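PDB 3HAZ: proline dehydrogenase from Bradyrhizobium japonicum USDA 110, which probably oxidises proline to glutamate in two steps, joining an FAD-dependent proline dehydrogenase and an NAD-dependent 1-pyrroline-5-carboxylate dehydrogenase in one polypeptide. Local coordinates for residues A[545-550]-A[710-715]; A[579-584]-A[697-702]; A[609-614]-A[661-666]; A[650-655]-A[726-731]. All coordinates share one frame; numbering follows the deposited sequence.

All four contacts lie in the aldehyde dehydrogenase part of the chain: contacts 1 to 3 bring early segments against the nucleotide-binding core, and contact 4 pairs two strands within it. Contact 3 is nested within contact 2 and contact 2 within contact 1, whereas contact 4 crosses all three along the chain. Contacts 2 and 3 lie closest, their centres about 14 Å apart; contacts 1 and 4 reach the same sheet with centres about 17 Å apart. Contact 1 touches contact 3 through the side chains of L711 and F666. Contact 1 meets NAD through D715 and contact 3 through I665, so two of the packing contacts also border the cofactor site.

Contact 1 of 4, residues A[545-550]-A[710-715]; sequences ADATPD and YLVTGD
The backbones of D546 and G714 come within 4.7 Å at their CA atoms, where A547 N donates to T713 O over 2.9 Å. The bond is nearly straight at the hydrogen, 163°, although the donor stands well above the carbonyl plane of T713. Beside it, the methyl of A547 points at the other segment and meets V712 CG1 at 3.6 Å, while also resting near the same T713 carbonyl. The T713 side chain adds a second touch: with chi1 at 59°, OG1 sits between its own backbone N and carbonyl carbon and faces the chain at A545 and D546, 3.7 Å from D546 CA. D546 lays its carboxylate over the glycine, OD1 lying 3.4 Å from G714 CA. The arrangement is consistent with the strand-turn-helix of a Rossmann-type nucleotide-binding fold: strand 709-711 runs out through G714, whose backbone angles belong to glycine territory, into D715, the N-cap of helix 716-724. D715 touches the bound NAD, and K683, an NAD-binding residue, donates to G714 O and more weakly to D715 O. The nearest carboxylate oxygens of D546 and D715, OD2 of each, stay 5.3 Å apart, a separation at which like charges would probably still feel each other.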
loop_
_atom_site.group_PDB
_atom_site.type_symbol
_atom_site.label_atom_id
_atom_site.label_comp_id
_atom_site.label_asym_id
_atom_site.label_seq_id
_atom_site.Cartn_x
_atom_site.Cartn_y
_atom_site.Cartn_z
ATOM N N ALA A 545 -25.178 -5.181 56.864
ATOM C CA ALA A 545 -26.197 -6.199 57.104
ATOM C C ALA A 545 -26.244 -7.277 56.020
ATOM O O ALA A 545 -26.268 -6.972 54.826
ATOM C CB ALA A 545 -27.562 -5.547 57.262
ATOM N N ASP A 546 -26.258 -8.536 56.451
ATOM C CA ASP A 546 -26.395 -9.671 55.542
ATOM C C ASP A 546 -27.765 -9.677 54.873
ATOM O O ASP A 546 -28.722 -9.103 55.388
ATOM C CB ASP A 546 -26.201 -10.991 56.290
ATOM C CG ASP A 546 -24.746 -11.402 56.390
ATOM O OD1 ASP A 546 -23.880 -10.706 55.811
ATOM O OD2 ASP A 546 -24.471 -12.430 57.046
ATOM N N ALA A 547 -27.848 -10.333 53.721
ATOM C CA ALA A 547 -29.117 -10.517 53.037
ATOM C C ALA A 547 -29.786 -11.805 53.508
ATOM O O ALA A 547 -29.113 -12.760 53.897
ATOM C CB ALA A 547 -28.904 -10.552 51.529
ATOM N N THR A 548 -31.113 -11.817 53.481
ATOM C CA THR A 548 -31.879 -13.024 53.758
ATOM C C THR A 548 -32.092 -13.773 52.452
ATOM O O THR A 548 -31.992 -13.183 51.379
ATOM C CB THR A 548 -33.243 -12.690 54.372
ATOM O OG1 THR A 548 -34.000 -11.895 53.450
ATOM C CG2 THR A 548 -33.065 -11.923 55.677
ATOM N N PRO A 549 -32.377 -15.081 52.535
ATOM C CA PRO A 549 -32.602 -15.883 51.327
ATOM C C PRO A 549 -33.712 -15.304 50.451
ATOM O O PRO A 549 -33.679 -15.475 49.230
ATOM C CB PRO A 549 -33.008 -17.246 51.888
ATOM C CG PRO A 549 -32.340 -17.304 53.227
ATOM C CD PRO A 549 -32.415 -15.902 53.759
ATOM N N ASP A 550 -34.674 -14.627 51.071
ATOM C CA ASP A 550 -35.738 -13.961 50.329
ATOM C C ASP A 550 -35.199 -12.788 49.517
ATOM O O ASP A 550 -35.536 -12.625 48.345
ATOM C CB ASP A 550 -36.841 -13.473 51.270
ATOM C CG ASP A 550 -37.922 -14.512 51.495
ATOM O OD1 ASP A 550 -37.669 -15.709 51.238
ATOM O OD2 ASP A 550 -39.029 -14.125 51.927
ATOM N N TYR A 710 -26.890 -6.030 40.983
ATOM C CA TYR A 710 -27.303 -6.066 42.384
ATOM C C TYR A 710 -26.251 -6.704 43.282
ATOM O O TYR A 710 -25.656 -7.723 42.935
ATOM C CB TYR A 710 -28.638 -6.808 42.541
ATOM C CG TYR A 710 -29.787 -6.114 41.849
ATOM C CD1 TYR A 710 -29.970 -6.241 40.480
ATOM C CD2 TYR A 710 -30.679 -5.324 42.561
ATOM C CE1 TYR A 710 -31.016 -5.607 39.838
ATOM C CE2 TYR A 710 -31.732 -4.677 41.922
ATOM C CZ TYR A 710 -31.891 -4.825 40.560
ATOM O OH TYR A 710 -32.926 -4.191 39.908
ATOM N N LEU A 711 -26.033 -6.097 44.443
ATOM C CA LEU A 711 -25.134 -6.660 45.440
ATOM C C LEU A 711 -25.930 -7.389 46.516
ATOM O O LEU A 711 -26.841 -6.821 47.114
ATOM C CB LEU A 711 -24.295 -5.566 46.091
ATOM C CG LEU A 711 -23.160 -6.088 46.970
ATOM C CD1 LEU A 711 -22.008 -6.566 46.091
ATOM C CD2 LEU A 711 -22.693 -5.015 47.942
ATOM N N VAL A 712 -25.582 -8.650 46.752
ATOM C CA VAL A 712 -26.161 -9.418 47.846
ATOM C C VAL A 712 -25.040 -9.905 48.754
ATOM O O VAL A 712 -24.157 -10.638 48.315
ATOM C CB VAL A 712 -26.943 -10.633 47.326
ATOM C CG1 VAL A 712 -27.359 -11.526 48.478
ATOM C CG2 VAL A 712 -28.159 -10.179 46.528
ATOM N N THR A 713 -25.067 -9.489 50.016
ATOM C CA THR A 713 -24.037 -9.902 50.965
ATOM C C THR A 713 -24.491 -11.050 51.859
ATOM O O THR A 713 -25.688 -11.260 52.068
ATOM C CB THR A 713 -23.574 -8.736 51.858
ATOM O OG1 THR A 713 -24.697 -8.213 52.583
ATOM C CG2 THR A 713 -22.941 -7.635 51.013
ATOM N N GLY A 714 -23.519 -11.784 52.389
ATOM C CA GLY A 714 -23.796 -12.899 53.273
ATOM C C GLY A 714 -22.698 -13.940 53.218
ATOM O O GLY A 714 -21.625 -13.700 52.660
ATOM N N ASP A 715 -22.972 -15.104 53.793
ATOM C CA ASP A 715 -22.001 -16.190 53.841
ATOM C C ASP A 715 -22.122 -17.117 52.635
ATOM O O ASP A 715 -22.725 -16.762 51.620
ATOM C CB ASP A 715 -22.171 -16.990 55.132
ATOM C CG ASP A 715 -23.624 -17.301 55.434
ATOM O OD1 ASP A 715 -24.466 -17.185 54.515
ATOM O OD2 ASP A 715 -23.927 -17.657 56.592
#

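Contact 2 of 4, residues A[579-584]-A[697-702]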
loop_
_atom_site.group_PDB
_atom_site.type_symbol
_atom_site.label_atom_id
_atom_site.label_comp_id
_atom_site.label_asym_id
_atom_site.label_seq_id
_atom_site.Cartn_x
_atom_site.Cartn_y
_atom_site.Cartn_z
ATOM N N GLU A 579 -15.343 2.045 30.928
ATOM C CA GLU A 579 -14.241 3.000 30.811
ATOM C C GLU A 579 -14.406 4.200 31.741
ATOM O O GLU A 579 -13.422 4.755 32.230
ATOM C CB GLU A 579 -14.055 3.444 29.356
ATOM C CG GLU A 579 -13.471 2.348 28.480
ATOM C CD GLU A 579 -13.627 2.602 26.987
ATOM O OE1 GLU A 579 -14.450 3.459 26.596
ATOM O OE2 GLU A 579 -12.921 1.931 26.201
ATOM N N GLN A 580 -15.650 4.592 31.994
ATOM C CA GLN A 580 -15.916 5.660 32.954
ATOM C C GLN A 580 -15.650 5.152 34.372
ATOM O O GLN A 580 -15.210 5.904 35.241
ATOM C CB GLN A 580 -17.350 6.190 32.803
ATOM C CG GLN A 580 -17.786 7.199 33.867
ATOM C CD GLN A 580 -16.974 8.484 33.841
ATOM O OE1 GLN A 580 -16.164 8.703 32.942
ATOM N NE2 GLN A 580 -17.193 9.342 34.832
ATOM N N ALA A 581 -15.903 3.866 34.596
ATOM C CA ALA A 581 -15.624 3.244 35.887
ATOM C C ALA A 581 -14.122 3.254 36.169
ATOM O O ALA A 581 -13.682 3.606 37.266
ATOM C CB ALA A 581 -16.166 1.824 35.918
ATOM N N ALA A 582 -13.336 2.866 35.170
ATOM C CA ALA A 582 -11.882 2.951 35.272
ATOM C C ALA A 582 -11.461 4.371 35.632
ATOM O O ALA A 582 -10.645 4.579 36.529
ATOM C CB ALA A 582 -11.225 2.514 33.964
ATOM N N HIS A 583 -12.031 5.348 34.939
ATOM C CA HIS A 583 -11.725 6.747 35.221
ATOM C C HIS A 583 -12.007 7.127 36.681
ATOM O O HIS A 583 -11.205 7.803 37.326
ATOM C CB HIS A 583 -12.502 7.665 34.280
ATOM C CG HIS A 583 -12.420 9.111 34.652
ATOM N ND1 HIS A 583 -11.288 9.869 34.444
ATOM C CD2 HIS A 583 -13.326 9.936 35.229
ATOM C CE1 HIS A 583 -11.500 11.099 34.874
ATOM N NE2 HIS A 583 -12.730 11.167 35.353
ATOM N N LEU A 584 -13.148 6.689 37.199
ATOM C CA LEU A 584 -13.555 7.046 38.557
ATOM C C LEU A 584 -12.667 6.344 39.593
ATOM O O LEU A 584 -12.332 6.915 40.631
ATOM C CB LEU A 584 -15.041 6.726 38.780
ATOM C CG LEU A 584 -16.049 7.592 37.998
ATOM C CD1 LEU A 584 -17.485 7.095 38.155
ATOM C CD2 LEU A 584 -15.953 9.072 38.387
ATOM N N ALA A 697 -21.545 0.798 43.771
ATOM C CA ALA A 697 -22.064 2.160 43.697
ATOM C C ALA A 697 -21.289 2.952 42.647
ATOM O O ALA A 697 -21.850 3.787 41.935
ATOM C CB ALA A 697 -21.997 2.849 45.064
ATOM N N LEU A 698 -19.996 2.670 42.540
ATOM C CA LEU A 698 -19.165 3.342 41.552
ATOM C C LEU A 698 -19.564 2.932 40.136
ATOM O O LEU A 698 -19.608 3.766 39.232
ATOM C CB LEU A 698 -17.677 3.057 41.808
ATOM C CG LEU A 698 -16.657 3.754 40.901
ATOM C CD1 LEU A 698 -15.305 3.889 41.597
ATOM C CD2 LEU A 698 -16.514 3.019 39.574
ATOM N N LEU A 699 -19.850 1.647 39.943
ATOM C CA LEU A 699 -20.273 1.160 38.635
ATOM C C LEU A 699 -21.599 1.786 38.221
ATOM O O LEU A 699 -21.772 2.172 37.065
ATOM C CB LEU A 699 -20.396 -0.362 38.628
ATOM C CG LEU A 699 -19.096 -1.162 38.490
ATOM C CD1 LEU A 699 -19.400 -2.641 38.596
ATOM C CD2 LEU A 699 -18.414 -0.853 37.166
ATOM N N HIS A 700 -22.534 1.869 39.164
ATOM C CA HIS A 700 -23.818 2.507 38.906
ATOM C C HIS A 700 -23.595 3.954 38.481
ATOM O O HIS A 700 -24.205 4.429 37.528
ATOM C CB HIS A 700 -24.722 2.469 40.148
ATOM C CG HIS A 700 -25.262 1.109 40.477
ATOM N ND1 HIS A 700 -25.668 0.212 39.511
ATOM C CD2 HIS A 700 -25.493 0.509 41.668
ATOM C CE1 HIS A 700 -26.110 -0.890 40.093
ATOM N NE2 HIS A 700 -26.019 -0.733 41.402
ATOM N N GLU A 701 -22.716 4.653 39.194
ATOM C CA GLU A 701 -22.416 6.045 38.875
ATOM C C GLU A 701 -21.748 6.158 37.504
ATOM O O GLU A 701 -21.882 7.170 36.821
ATOM C CB GLU A 701 -21.524 6.670 39.955
ATOM C CG GLU A 701 -21.185 8.133 39.700
ATOM C CD GLU A 701 -20.250 8.724 40.743
ATOM O OE1 GLU A 701 -20.007 8.068 41.780
ATOM O OE2 GLU A 701 -19.761 9.854 40.526
ATOM N N ALA A 702 -21.035 5.110 37.106
ATOM C CA ALA A 702 -20.322 5.104 35.831
ATOM C C ALA A 702 -21.240 4.834 34.637
ATOM O O ALA A 702 -20.851 5.033 33.491
ATOM C CB ALA A 702 -19.185 4.087 35.868
HETATM O O HOH W 1 -20.020 9.073 35.975
#
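L584 and L698 meet through different first torsions: L584 carries CG anti to its carbonyl carbon (chi1 -68°), whereas L698 swings CG opposite its backbone N (chi1 -177°). The result is that L698 CG comes to 4.0 Å from L584 CB, its CD1 lying against the same carbon, while L698 CD2 reaches past toward the backbone of A581, 3.7 Å from A581 O. L584 CD1 extends the other way, over the helix surface, to touch E701 CD at 4.1 Å and the methyl of A702. A581 fills the middle. Its CB is met by L699 CD2 at 3.7 Å and by A702 CB at 3.8 Å, and A702 CB also lies 3.5 Å from A581 N, so small residues on both helices allow the backbones to come close. The axes of segments 579-584 and 697-702 approach to 8.5 Å, their N-to-C directions 125° apart, closer to antiparallel than to parallel. At the margin, the bent chain of Q580 passes over A702 with CB and CG, and its amide NE2 donates to a water that in turn donates to E701 O, a water bridge, with no direct hydrogen bond between the two segments. The carboxylate of E701 is engaged by R588 in a salt bridge beyond the apolar centre. Helix 571-587 also packs on helix 604-629, through A582 and E579, while on the other helix L699 continues to helix 664-675 and strand 709-711.

Contact 3 of 4, residues A[609-614]-A[661-666]; sequences SELREA and FPLAIF
E610 reaches across from helix 604-629 to the start of helix 664-675, its extended chain carrying CG past the methyl of A664 at 3.7 Å. Its OE2 lies 2.8 Å from L663 N and 3.0 Å from A664 N, a pattern of one carboxylate oxygen gathering two successive backbone N-H groups; the bonds are doubtful in detail, because OE2 is modelled too near the backbone of F661. The carboxylate carbon sits at the edge of the F661 ring, near its plane. E613, one turn on, rests its chain on the A664 methyl, CD 3.7 Å from A664 CB, and crosses F661 at about a right angle, its carboxylate plane 67° from that of the ring. Next to these acids the contact turns apolar: A614 CB meets L663 CG at 3.9 Å, and L611 CD2 lies beside L663 CD2, the two leucines pointing the same way. In the second shell, K602 forms a salt bridge with E610 OE1, which probably helps to hold the carboxylate in place. F661 approaches C794, the predicted active-site cysteine, and I665 touches NAD. Helix 589-598 covers L611 and P662, while helix 689-702 packs on P662, L663 and F666.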
loop_
_atom_site.group_PDB
_atom_site.type_symbol
_atom_site.label_atom_id
_atom_site.label_comp_id
_atom_site.label_asym_id
_atom_site.label_seq_id
_atom_site.Cartn_x
_atom_site.Cartn_y
_atom_site.Cartn_z
ATOM N N SER A 609 -1.433 -1.585 43.597
ATOM C CA SER A 609 -1.414 -2.559 42.517
ATOM C C SER A 609 -2.808 -3.131 42.230
ATOM O O SER A 609 -3.169 -3.327 41.071
ATOM C CB SER A 609 -0.433 -3.689 42.827
ATOM O OG SER A 609 -0.636 -4.777 41.948
ATOM N N GLU A 610 -3.586 -3.402 43.276
ATOM C CA GLU A 610 -4.936 -3.919 43.072
ATOM C C GLU A 610 -5.839 -2.849 42.455
ATOM O O GLU A 610 -6.633 -3.140 41.558
ATOM C CB GLU A 610 -5.551 -4.469 44.366
ATOM C CG GLU A 610 -7.001 -4.912 44.173
ATOM C CD GLU A 610 -7.531 -5.837 45.260
ATOM O OE1 GLU A 610 -6.899 -5.964 46.332
ATOM O OE2 GLU A 610 -8.604 -6.435 45.037
ATOM N N LEU A 611 -5.712 -1.612 42.932
ATOM C CA LEU A 611 -6.455 -0.501 42.341
ATOM C C LEU A 611 -6.165 -0.411 40.839
ATOM O O LEU A 611 -7.087 -0.340 40.031
ATOM C CB LEU A 611 -6.129 0.823 43.047
ATOM C CG LEU A 611 -6.903 2.090 42.631
ATOM C CD1 LEU A 611 -6.466 2.608 41.262
ATOM C CD2 LEU A 611 -8.404 1.858 42.652
ATOM N N ARG A 612 -4.886 -0.419 40.470
ATOM C CA ARG A 612 -4.506 -0.403 39.057
ATOM C C ARG A 612 -5.157 -1.555 38.284
ATOM O O ARG A 612 -5.709 -1.355 37.204
ATOM C CB ARG A 612 -2.978 -0.451 38.885
ATOM C CG ARG A 612 -2.251 0.855 39.222
ATOM C CD ARG A 612 -0.786 0.798 38.798
ATOM N NE ARG A 612 -0.641 0.760 37.344
ATOM C CZ ARG A 612 0.446 0.333 36.705
ATOM N NH1 ARG A 612 1.496 -0.105 37.388
ATOM N NH2 ARG A 612 0.481 0.334 35.377
ATOM N N GLU A 613 -5.083 -2.757 38.847
ATOM C CA GLU A 613 -5.633 -3.953 38.215
ATOM C C GLU A 613 -7.141 -3.827 37.968
ATOM O O GLU A 613 -7.648 -4.244 36.923
ATOM C CB GLU A 613 -5.350 -5.177 39.096
ATOM C CG GLU A 613 -5.751 -6.507 38.483
ATOM C CD GLU A 613 -5.509 -7.677 39.420
ATOM O OE1 GLU A 613 -4.958 -7.453 40.515
ATOM O OE2 GLU A 613 -5.870 -8.820 39.063
ATOM N N ALA A 614 -7.854 -3.267 38.941
ATOM C CA ALA A 614 -9.293 -3.071 38.816
ATOM C C ALA A 614 -9.606 -2.184 37.617
ATOM O O ALA A 614 -10.471 -2.514 36.804
ATOM C CB ALA A 614 -9.874 -2.466 40.101
ATOM N N PHE A 661 -8.486 -10.458 46.774
ATOM C CA PHE A 661 -8.523 -9.341 45.832
ATOM C C PHE A 661 -9.956 -8.830 45.768
ATOM O O PHE A 661 -10.656 -9.036 44.776
ATOM C CB PHE A 661 -8.032 -9.767 44.451
ATOM C CG PHE A 661 -6.554 -10.069 44.402
ATOM C CD1 PHE A 661 -6.091 -11.366 44.560
ATOM C CD2 PHE A 661 -5.632 -9.052 44.215
ATOM C CE1 PHE A 661 -4.737 -11.642 44.519
ATOM C CE2 PHE A 661 -4.275 -9.322 44.174
ATOM C CZ PHE A 661 -3.828 -10.616 44.325
ATOM N N PRO A 662 -10.388 -8.157 46.845
ATOM C CA PRO A 662 -11.779 -7.792 47.130
ATOM C C PRO A 662 -12.300 -6.755 46.157
ATOM O O PRO A 662 -13.510 -6.559 46.057
ATOM C CB PRO A 662 -11.708 -7.164 48.533
ATOM C CG PRO A 662 -10.327 -7.356 49.022
ATOM C CD PRO A 662 -9.454 -7.604 47.837
ATOM N N LEU A 663 -11.391 -6.071 45.474
ATOM C CA LEU A 663 -11.784 -5.051 44.514
ATOM C C LEU A 663 -11.595 -5.503 43.069
ATOM O O LEU A 663 -12.534 -5.449 42.276
ATOM C CB LEU A 663 -11.020 -3.748 44.758
ATOM C CG LEU A 663 -11.299 -2.672 43.707
ATOM C CD1 LEU A 663 -12.752 -2.270 43.780
ATOM C CD2 LEU A 663 -10.386 -1.459 43.896
ATOM N N ALA A 664 -10.391 -5.958 42.727
ATOM C CA ALA A 664 -10.057 -6.218 41.323
ATOM C C ALA A 664 -10.726 -7.466 40.758
ATOM O O ALA A 664 -11.232 -7.448 39.641
ATOM C CB ALA A 664 -8.541 -6.279 41.118
ATOM N N ILE A 665 -10.717 -8.549 41.521
ATOM C CA ILE A 665 -11.346 -9.781 41.071
ATOM C C ILE A 665 -12.853 -9.615 41.124
ATOM O O ILE A 665 -13.574 -10.102 40.251
ATOM C CB ILE A 665 -10.910 -10.982 41.927
ATOM C CG1 ILE A 665 -9.490 -11.393 41.547
ATOM C CG2 ILE A 665 -11.867 -12.159 41.735
ATOM C CD1 ILE A 665 -9.008 -12.616 42.275
ATOM N N PHE A 666 -13.321 -8.911 42.150
ATOM C CA PHE A 666 -14.727 -8.553 42.240
ATOM C C PHE A 666 -15.177 -7.846 40.965
ATOM O O PHE A 666 -16.133 -8.273 40.319
ATOM C CB PHE A 666 -15.001 -7.661 43.455
ATOM C CG PHE A 666 -16.417 -7.162 43.520
ATOM C CD1 PHE A 666 -17.413 -7.942 44.090
ATOM C CD2 PHE A 666 -16.761 -5.934 42.972
ATOM C CE1 PHE A 666 -18.728 -7.495 44.135
ATOM C CE2 PHE A 666 -18.077 -5.479 43.009
ATOM C CZ PHE A 666 -19.060 -6.260 43.590
#

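Contact 4 of 4, residues A[650-655]-A[726-731]; sequences RGVFVA and PDIAGV
V654 pairs with V731 as a parallel beta bridge, their CA atoms 4.8 Å apart, and V654 N donates to G730 O at 3.0 Å. One step earlier, A729 N gives a 2.8 Å bond to V652 O, straight to 167° at the hydrogen. On one face of the sheet the F653 ring lies over G730, whose CA sits 4.0 Å from the ring centroid and 16° off its normal, a CH-pi contact. The other face carries V654 and V731, while V654 CG2 also crosses to I728 CG2 at 3.6 Å. These are the central strands of the Rossmann-type sheet of aldehyde dehydrogenases: strand 641-656 lies between strands 679-683 and 730-734, all three parallel, and the chain goes on from it to 679-683 and 709-711 on one side, then crosses to 730-734 and 757-760 on the other. Around R650 and G651, the methyl of A729 fits against the backbone, 3.6 Å from G651 CA. Two waters bridge the segments beside A729: one accepts from V652 N and donates to D727 O, the other links R650 NH1 to A729 O. R650 NH2 makes a weak hydrogen bond to T964 O of the second subunit.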
loop_
_atom_site.group_PDB
_atom_site.type_symbol
_atom_site.label_atom_id
_atom_site.label_comp_id
_atom_site.label_asym_id
_atom_site.label_seq_id
_atom_site.Cartn_x
_atom_site.Cartn_y
_atom_site.Cartn_z
ATOM N N ARG A 650 -26.291 -13.865 28.041
ATOM C CA ARG A 650 -26.933 -15.141 28.341
ATOM C C ARG A 650 -28.161 -14.973 29.225
ATOM O O ARG A 650 -29.131 -15.715 29.090
ATOM C CB ARG A 650 -25.945 -16.089 29.029
ATOM C CG ARG A 650 -24.896 -16.678 28.104
ATOM C CD ARG A 650 -23.973 -17.639 28.848
ATOM N NE ARG A 650 -23.183 -18.436 27.913
ATOM C CZ ARG A 650 -23.620 -19.550 27.334
ATOM N NH1 ARG A 650 -24.831 -20.010 27.612
ATOM N NH2 ARG A 650 -22.845 -20.211 26.485
ATOM N N GLY A 651 -28.099 -14.006 30.137
ATOM C CA GLY A 651 -29.141 -13.812 31.132
ATOM C C GLY A 651 -28.576 -13.200 32.402
ATOM O O GLY A 651 -27.815 -12.235 32.341
ATOM N N VAL A 652 -28.949 -13.758 33.550
ATOM C CA VAL A 652 -28.443 -13.284 34.831
ATOM C C VAL A 652 -27.225 -14.083 35.272
ATOM O O VAL A 652 -27.311 -15.290 35.490
ATOM C CB VAL A 652 -29.487 -13.411 35.961
ATOM C CG1 VAL A 652 -28.843 -13.063 37.293
ATOM C CG2 VAL A 652 -30.691 -12.521 35.696
ATOM N N PHE A 653 -26.094 -13.407 35.417
ATOM C CA PHE A 653 -24.924 -14.063 35.980
ATOM C C PHE A 653 -24.841 -13.830 37.475
ATOM O O PHE A 653 -25.105 -12.728 37.968
ATOM C CB PHE A 653 -23.638 -13.587 35.303
ATOM C CG PHE A 653 -23.070 -14.575 34.323
ATOM C CD1 PHE A 653 -22.058 -15.447 34.709
ATOM C CD2 PHE A 653 -23.542 -14.637 33.024
ATOM C CE1 PHE A 653 -21.531 -16.361 33.809
ATOM C CE2 PHE A 653 -23.014 -15.546 32.115
ATOM C CZ PHE A 653 -22.005 -16.407 32.511
ATOM N N VAL A 654 -24.496 -14.894 38.186
ATOM C CA VAL A 654 -24.135 -14.814 39.593
ATOM C C VAL A 654 -22.616 -14.714 39.682
ATOM O O VAL A 654 -21.907 -15.571 39.162
ATOM C CB VAL A 654 -24.616 -16.066 40.347
ATOM C CG1 VAL A 654 -24.125 -16.064 41.792
ATOM C CG2 VAL A 654 -26.132 -16.162 40.280
ATOM N N ALA A 655 -22.121 -13.651 40.311
ATOM C CA ALA A 655 -20.688 -13.463 40.498
ATOM C C ALA A 655 -20.323 -13.633 41.966
ATOM O O ALA A 655 -20.867 -12.947 42.834
ATOM C CB ALA A 655 -20.254 -12.096 40.000
ATOM N N PRO A 726 -33.198 -21.261 39.995
ATOM C CA PRO A 726 -33.509 -21.840 38.680
ATOM C C PRO A 726 -33.389 -20.874 37.497
ATOM O O PRO A 726 -33.243 -21.332 36.360
ATOM C CB PRO A 726 -34.976 -22.283 38.840
ATOM C CG PRO A 726 -35.496 -21.445 39.976
ATOM C CD PRO A 726 -34.334 -21.411 40.921
ATOM N N ASP A 727 -33.455 -19.570 37.751
ATOM C CA ASP A 727 -33.490 -18.591 36.665
ATOM C C ASP A 727 -32.138 -18.000 36.258
ATOM O O ASP A 727 -32.077 -17.145 35.375
ATOM C CB ASP A 727 -34.436 -17.440 37.010
ATOM C CG ASP A 727 -35.883 -17.874 37.072
ATOM O OD1 ASP A 727 -36.208 -18.960 36.538
ATOM O OD2 ASP A 727 -36.689 -17.118 37.657
ATOM N N ILE A 728 -31.057 -18.434 36.883
ATOM C CA ILE A 728 -29.759 -17.849 36.548
ATOM C C ILE A 728 -29.153 -18.484 35.293
ATOM O O ILE A 728 -29.397 -19.657 35.008
ATOM C CB ILE A 728 -28.787 -17.911 37.726
ATOM C CG1 ILE A 728 -28.512 -19.365 38.110
ATOM C CG2 ILE A 728 -29.354 -17.122 38.910
ATOM C CD1 ILE A 728 -27.125 -19.598 38.656
ATOM N N ALA A 729 -28.364 -17.704 34.555
ATOM C CA ALA A 729 -27.840 -18.125 33.258
ATOM C C ALA A 729 -26.369 -18.549 33.308
ATOM O O ALA A 729 -25.793 -18.966 32.302
ATOM C CB ALA A 729 -28.020 -17.013 32.238
ATOM N N GLY A 730 -25.755 -18.431 34.474
ATOM C CA GLY A 730 -24.361 -18.800 34.605
ATOM C C GLY A 730 -23.749 -18.284 35.885
ATOM O O GLY A 730 -24.320 -17.418 36.563
ATOM N N VAL A 731 -22.580 -18.828 36.212
ATOM C CA VAL A 731 -21.879 -18.495 37.438
ATOM C C VAL A 731 -20.388 -18.258 37.172
ATOM O O VAL A 731 -19.707 -19.082 36.557
ATOM C CB VAL A 731 -22.049 -19.605 38.492
ATOM C CG1 VAL A 731 -21.168 -19.342 39.710
ATOM C CG2 VAL A 731 -23.522 -19.733 38.899
HETATM O O HOH W 2 -26.812 -19.588 29.998
HETATM O O HOH W 3 -31.073 -15.685 33.419
#